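PDB 3PNZ: phosphotriesterase family protein from Listeria monocytogenes serotype 4b str. H7858, which probably hydrolyses phosphorylated sugar lactones, as a zinc-dependent lactonase of the amidohydrolase superfamily. Local coordinates for residues Y20-I25 / V64-V69; H24-P29 / G72-D77. All blocks are in the same frame, centred on the assembly; numbering follows the deposited sequence.

Contact 1 of 2, residues Y20-I25 / V64-V69; sequences YSHEHI and VDATAV. With ZN (zinc ion), chain I.
His24 and Thr67 meet because both first torsions point their polar groups at one another: His24 CG stands beside its own backbone N (chi1 -58°), Thr67 OG1 likewise (chi1 -51°). That puts His24 ND1 3.0 Å from Thr67 OG1, with the hydroxyl close to the imidazole plane and the N-H fairly straight at 161°. Since ND1 donates, NE2 is left to bind zinc. Thr67 OG1 passes its own hydrogen to Asp65 OD1, 2.6 Å away, on the syn side of the carboxylate. The same OD1 takes the Thr67 backbone N-H from its anti side, well out of plane, which closes an Asx turn. Thr67 is thus the second-shell group, with Asp65 positioning its hydroxyl from behind; through this relay the carboxylate may make the imidazole a somewhat stronger ligand. One water ties the layer together, accepting from Ile25 N and donating to Asp65 OD2 and Thr67 OG1. These residues sit at the C-terminal ends of the first two parallel strands of the amidohydrolase TIM barrel, where His22 and His24 form the His-X-His motif; Asp272 and the carboxylated Lys154 complete that zinc's protein ligands. Backbone hydrogen bonds lace the two strands, Val64 N to Tyr20 O and Glu23 N to Val64 O (both 2.9 Å), and Ala66 N to Glu23 O (2.8 Å) continues them into the loop. The His22 ring swings anti to its backbone N and lays one face on Ala66, whose CB sits 3.5 Å from the ring centroid in a CH-pi contact, while His22 ND1 is hydrogen-bonded to His185.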
loop_
_atom_site.group_PDB
_atom_site.type_symbol
_atom_site.label_atom_id
_atom_site.label_comp_id
_atom_site.label_asym_id
_atom_site.label_seq_id
_atom_site.Cartn_x
_atom_site.Cartn_y
_atom_site.Cartn_z
ATOM N N TYR A 20 -4.845 -7.571 4.587
ATOM C CA TYR A 20 -5.259 -6.336 3.907
ATOM C C TYR A 20 -4.028 -5.753 3.236
ATOM O O TYR A 20 -3.042 -5.461 3.905
ATOM C CB TYR A 20 -5.791 -5.302 4.909
ATOM C CG TYR A 20 -7.187 -5.529 5.462
ATOM C CD1 TYR A 20 -8.025 -6.517 4.961
ATOM C CD2 TYR A 20 -7.665 -4.729 6.489
ATOM C CE1 TYR A 20 -9.306 -6.711 5.484
ATOM C CE2 TYR A 20 -8.940 -4.908 7.015
ATOM C CZ TYR A 20 -9.757 -5.894 6.511
ATOM O OH TYR A 20 -11.023 -6.061 7.051
ATOM N N SER A 21 -4.098 -5.542 1.927
ATOM C CA SER A 21 -2.911 -5.223 1.131
ATOM C C SER A 21 -2.500 -3.748 1.006
ATOM O O SER A 21 -1.455 -3.462 0.433
ATOM C CB SER A 21 -3.043 -5.830 -0.268
ATOM O OG SER A 21 -2.999 -7.244 -0.213
ATOM N N HIS A 22 -3.301 -2.820 1.524
ATOM C CA HIS A 22 -2.953 -1.399 1.468
ATOM C C HIS A 22 -3.738 -0.617 2.515
ATOM O O HIS A 22 -4.914 -0.316 2.315
ATOM C CB HIS A 22 -3.229 -0.804 0.078
ATOM C CG HIS A 22 -2.832 0.636 -0.054
ATOM N ND1 HIS A 22 -1.841 1.057 -0.915
ATOM C CD2 HIS A 22 -3.274 1.750 0.578
ATOM C CE1 HIS A 22 -1.698 2.366 -0.817
ATOM N NE2 HIS A 22 -2.554 2.811 0.083
ATOM N N GLU A 23 -3.093 -0.302 3.635
ATOM C CA GLU A 23 -3.756 0.446 4.698
ATOM C C GLU A 23 -2.862 1.522 5.286
ATOM O O GLU A 23 -1.681 1.612 4.960
ATOM C CB GLU A 23 -4.205 -0.488 5.831
ATOM C CG GLU A 23 -5.172 -1.588 5.405
ATOM C CD GLU A 23 -6.530 -1.048 4.966
ATOM O OE1 GLU A 23 -6.869 0.098 5.341
ATOM O OE2 GLU A 23 -7.261 -1.781 4.265
ATOM N N HIS A 24 -3.448 2.340 6.156
ATOM C CA HIS A 24 -2.688 3.258 7.013
ATOM C C HIS A 24 -3.173 3.061 8.434
ATOM O O HIS A 24 -4.327 2.724 8.648
ATOM C CB HIS A 24 -2.863 4.705 6.557
ATOM C CG HIS A 24 -2.441 4.913 5.140
ATOM N ND1 HIS A 24 -1.134 5.155 4.785
ATOM C CD2 HIS A 24 -3.140 4.835 3.984
ATOM C CE1 HIS A 24 -1.047 5.252 3.470
ATOM N NE2 HIS A 24 -2.251 5.056 2.962
ATOM N N ILE A 25 -2.280 3.229 9.407
ATOM C CA ILE A 25 -2.610 2.861 10.781
ATOM C C ILE A 25 -2.404 4.022 11.750
ATOM O O ILE A 25 -3.340 4.459 12.428
ATOM C CB ILE A 25 -1.785 1.643 11.237
ATOM C CG1 ILE A 25 -1.992 0.484 10.267
ATOM C CG2 ILE A 25 -2.195 1.226 12.649
ATOM C CD1 ILE A 25 -1.041 -0.696 10.505
ATOM N N VAL A 64 -0.714 -4.693 5.448
ATOM C CA VAL A 64 0.340 -4.000 4.728
ATOM C C VAL A 64 0.115 -2.504 4.907
ATOM O O VAL A 64 -0.879 -1.952 4.431
ATOM C CB VAL A 64 0.356 -4.364 3.227
ATOM C CG1 VAL A 64 1.485 -3.630 2.518
ATOM C CG2 VAL A 64 0.526 -5.872 3.057
ATOM N N ASP A 65 1.036 -1.864 5.617
ATOM C CA ASP A 65 0.939 -0.447 5.943
ATOM C C ASP A 65 1.676 0.355 4.889
ATOM O O ASP A 65 2.898 0.321 4.817
ATOM C CB ASP A 65 1.563 -0.205 7.315
ATOM C CG ASP A 65 1.482 1.245 7.753
ATOM O OD1 ASP A 65 1.242 2.131 6.899
ATOM O OD2 ASP A 65 1.664 1.499 8.959
ATOM N N ALA A 66 0.929 1.086 4.067
ATOM C CA ALA A 66 1.504 1.730 2.898
ATOM C C ALA A 66 2.044 3.133 3.181
ATOM O O ALA A 66 2.395 3.863 2.256
ATOM C CB ALA A 66 0.469 1.771 1.765
ATOM N N THR A 67 2.135 3.494 4.457
ATOM C CA THR A 67 2.605 4.824 4.841
ATOM C C THR A 67 4.074 5.003 4.478
ATOM O O THR A 67 4.946 4.297 5.008
ATOM C CB THR A 67 2.419 5.070 6.356
ATOM O OG1 THR A 67 1.071 4.757 6.734
ATOM C CG2 THR A 67 2.743 6.517 6.715
ATOM N N ALA A 68 4.341 5.952 3.584
ATOM C CA ALA A 68 5.692 6.216 3.088
ATOM C C ALA A 68 6.308 7.422 3.799
ATOM O O ALA A 68 5.662 8.036 4.641
ATOM C CB ALA A 68 5.667 6.437 1.576
ATOM N N VAL A 69 7.542 7.782 3.443
ATOM C CA VAL A 69 8.286 8.777 4.223
ATOM C C VAL A 69 7.658 10.172 4.169
ATOM O O VAL A 69 7.786 10.952 5.117
ATOM C CB VAL A 69 9.773 8.854 3.801
ATOM C CG1 VAL A 69 9.926 9.580 2.464
ATOM C CG2 VAL A 69 10.593 9.539 4.883
HETATM ZN ZN ZN I . -2.702 4.755 0.931
HETATM O O HOH W 1 0.527 3.920 9.426
#

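Contact 2 of 2, residues H24-P29 / G72-D77; sequences HIVCVP and GRRVLD. With ZN (zinc ion), chain I.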
loop_
_atom_site.group_PDB
_atom_site.type_symbol
_atom_site.label_atom_id
_atom_site.label_comp_id
_atom_site.label_asym_id
_atom_site.label_seq_id
_atom_site.Cartn_x
_atom_site.Cartn_y
_atom_site.Cartn_z
ATOM N N HIS A 24 -3.448 2.340 6.156
ATOM C CA HIS A 24 -2.688 3.258 7.013
ATOM C C HIS A 24 -3.173 3.061 8.434
ATOM O O HIS A 24 -4.327 2.724 8.648
ATOM C CB HIS A 24 -2.863 4.705 6.557
ATOM C CG HIS A 24 -2.441 4.913 5.140
ATOM N ND1 HIS A 24 -1.134 5.155 4.785
ATOM C CD2 HIS A 24 -3.140 4.835 3.984
ATOM C CE1 HIS A 24 -1.047 5.252 3.470
ATOM N NE2 HIS A 24 -2.251 5.056 2.962
ATOM N N ILE A 25 -2.280 3.229 9.407
ATOM C CA ILE A 25 -2.610 2.861 10.781
ATOM C C ILE A 25 -2.404 4.022 11.750
ATOM O O ILE A 25 -3.340 4.459 12.428
ATOM C CB ILE A 25 -1.785 1.643 11.237
ATOM C CG1 ILE A 25 -1.992 0.484 10.267
ATOM C CG2 ILE A 25 -2.195 1.226 12.649
ATOM C CD1 ILE A 25 -1.041 -0.696 10.505
ATOM N N VAL A 26 -1.179 4.523 11.810
ATOM C CA VAL A 26 -0.883 5.735 12.566
ATOM C C VAL A 26 0.008 6.611 11.706
ATOM O O VAL A 26 1.121 6.215 11.344
ATOM C CB VAL A 26 -0.149 5.426 13.899
ATOM C CG1 VAL A 26 0.044 6.708 14.711
ATOM C CG2 VAL A 26 -0.921 4.397 14.706
ATOM N N CYS A 27 -0.475 7.799 11.361
ATOM C CA CYS A 27 0.295 8.672 10.489
ATOM C C CYS A 27 -0.160 10.115 10.605
ATOM O O CYS A 27 -1.341 10.391 10.820
ATOM C CB CYS A 27 0.216 8.198 9.033
ATOM S SG CYS A 27 -1.468 7.947 8.415
ATOM N N VAL A 28 0.790 11.030 10.456
ATOM C CA VAL A 28 0.517 12.460 10.556
ATOM C C VAL A 28 1.207 13.178 9.393
ATOM O O VAL A 28 2.233 13.831 9.572
ATOM C CB VAL A 28 1.008 13.022 11.908
ATOM C CG1 VAL A 28 0.534 14.473 12.100
ATOM C CG2 VAL A 28 0.525 12.147 13.047
ATOM N N PRO A 29 0.649 13.034 8.180
ATOM C CA PRO A 29 1.222 13.590 6.949
ATOM C C PRO A 29 1.508 15.083 7.090
ATOM O O PRO A 29 0.592 15.835 7.410
ATOM C CB PRO A 29 0.108 13.387 5.913
ATOM C CG PRO A 29 -0.774 12.341 6.461
ATOM C CD PRO A 29 -0.611 12.306 7.952
ATOM N N GLY A 72 4.268 11.078 6.907
ATOM C CA GLY A 72 4.339 11.258 8.351
ATOM C C GLY A 72 4.228 9.989 9.174
ATOM O O GLY A 72 3.327 9.839 9.994
ATOM N N ARG A 73 5.171 9.074 8.979
ATOM C CA ARG A 73 5.126 7.805 9.678
ATOM C C ARG A 73 5.215 7.978 11.191
ATOM O O ARG A 73 5.863 8.903 11.689
ATOM C CB ARG A 73 6.270 6.899 9.225
ATOM C CG ARG A 73 6.355 6.648 7.726
ATOM C CD ARG A 73 7.255 5.444 7.524
ATOM N NE ARG A 73 7.595 5.109 6.147
ATOM C CZ ARG A 73 8.746 5.430 5.560
ATOM N NH1 ARG A 73 9.658 6.155 6.205
ATOM N NH2 ARG A 73 8.984 5.039 4.318
ATOM N N ARG A 74 4.546 7.076 11.900
ATOM C CA ARG A 74 4.715 6.906 13.339
ATOM C C ARG A 74 5.078 5.439 13.581
ATOM O O ARG A 74 4.290 4.664 14.130
ATOM C CB ARG A 74 3.426 7.292 14.072
ATOM C CG ARG A 74 3.105 8.784 14.014
ATOM C CD ARG A 74 4.269 9.585 14.567
ATOM N NE ARG A 74 3.996 11.013 14.715
ATOM C CZ ARG A 74 4.258 11.939 13.796
ATOM N NH1 ARG A 74 4.790 11.608 12.620
ATOM N NH2 ARG A 74 3.980 13.209 14.052
ATOM N N VAL A 75 6.275 5.061 13.140
ATOM C CA VAL A 75 6.686 3.659 13.112
ATOM C C VAL A 75 6.668 2.999 14.490
ATOM O O VAL A 75 6.241 1.852 14.626
ATOM C CB VAL A 75 8.076 3.497 12.469
ATOM C CG1 VAL A 75 8.511 2.036 12.478
ATOM C CG2 VAL A 75 8.058 4.040 11.045
ATOM N N LEU A 76 7.126 3.711 15.514
ATOM C CA LEU A 76 7.141 3.123 16.851
ATOM C C LEU A 76 5.732 2.811 17.353
ATOM O O LEU A 76 5.519 1.806 18.026
ATOM C CB LEU A 76 7.896 4.013 17.847
ATOM C CG LEU A 76 9.385 4.197 17.533
ATOM C CD1 LEU A 76 10.028 5.178 18.506
ATOM C CD2 LEU A 76 10.102 2.855 17.553
ATOM N N ASP A 77 4.766 3.665 17.017
ATOM C CA ASP A 77 3.383 3.432 17.428
ATOM C C ASP A 77 2.807 2.217 16.706
ATOM O O ASP A 77 2.110 1.399 17.300
ATOM C CB ASP A 77 2.511 4.662 17.137
ATOM C CG ASP A 77 2.826 5.839 18.050
ATOM O OD1 ASP A 77 2.845 5.651 19.285
ATOM O OD2 ASP A 77 3.039 6.957 17.535
HETATM ZN ZN ZN I . -2.702 4.755 0.931
HETATM O O HOH W 2 3.462 4.962 10.211
HETATM O O HOH W 3 4.448 14.117 11.077
#
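Val26 and Val28 pack against Arg74 where two loops of the TIM barrel meet, the one that follows the first strand, 19-23, and the one that leads into helix 75-85. Val26 CG1, anti to its own N (chi1 -176°), nestles against Arg74 CB at 3.5 Å, the two side chains crossing at about a right angle. Arg74, the N-cap of the helix, has its CG beside its backbone N (chi1 -68°), and its chain kinks at chi2 (-56°), folding the guanidinium back over Val28; CG2 of that valine lies over one face, toward the rim, 3.8 Å from Arg74 CZ. NH1 reaches Arg73 O at 3.1 Å in the guanidinium plane, though it comes from above the carbonyl plane, and this helps fix the group's rotation. Gly72, with positive phi and no side chain, lets its backbone lie against Val28 and Pro29, and its O accepts Val28 N at 2.8 Å on a lone pair in the carbonyl plane. Two waters bridge the segments: one links Val26 O to Arg74 N, while the other donates to Val28 O and accepts from Arg74 NH1 at 3.0 Å.

In the fold
From the N terminus the chain runs up strand 19-23 and out through the loop to helix 30-33, then through helix 45-57 into strand 62-65. Contact 1 closes this excursion by setting 64-69 beside 20-25 at the zinc end of the barrel. The chain then moves outward to 72-77, where contact 2 closes its loop. The two spans cross rather than nest, contact 2 starting later and ending later, with His24 and Ile25 shared and centres about 9 Å apart. In contact 1 the segments run parallel, in contact 2 roughly antiparallel. Thr67 O and Arg73 NE probably hydrogen-bond, joining the two. Together they tie the first two strands and their following loops to the start of helix 75-85.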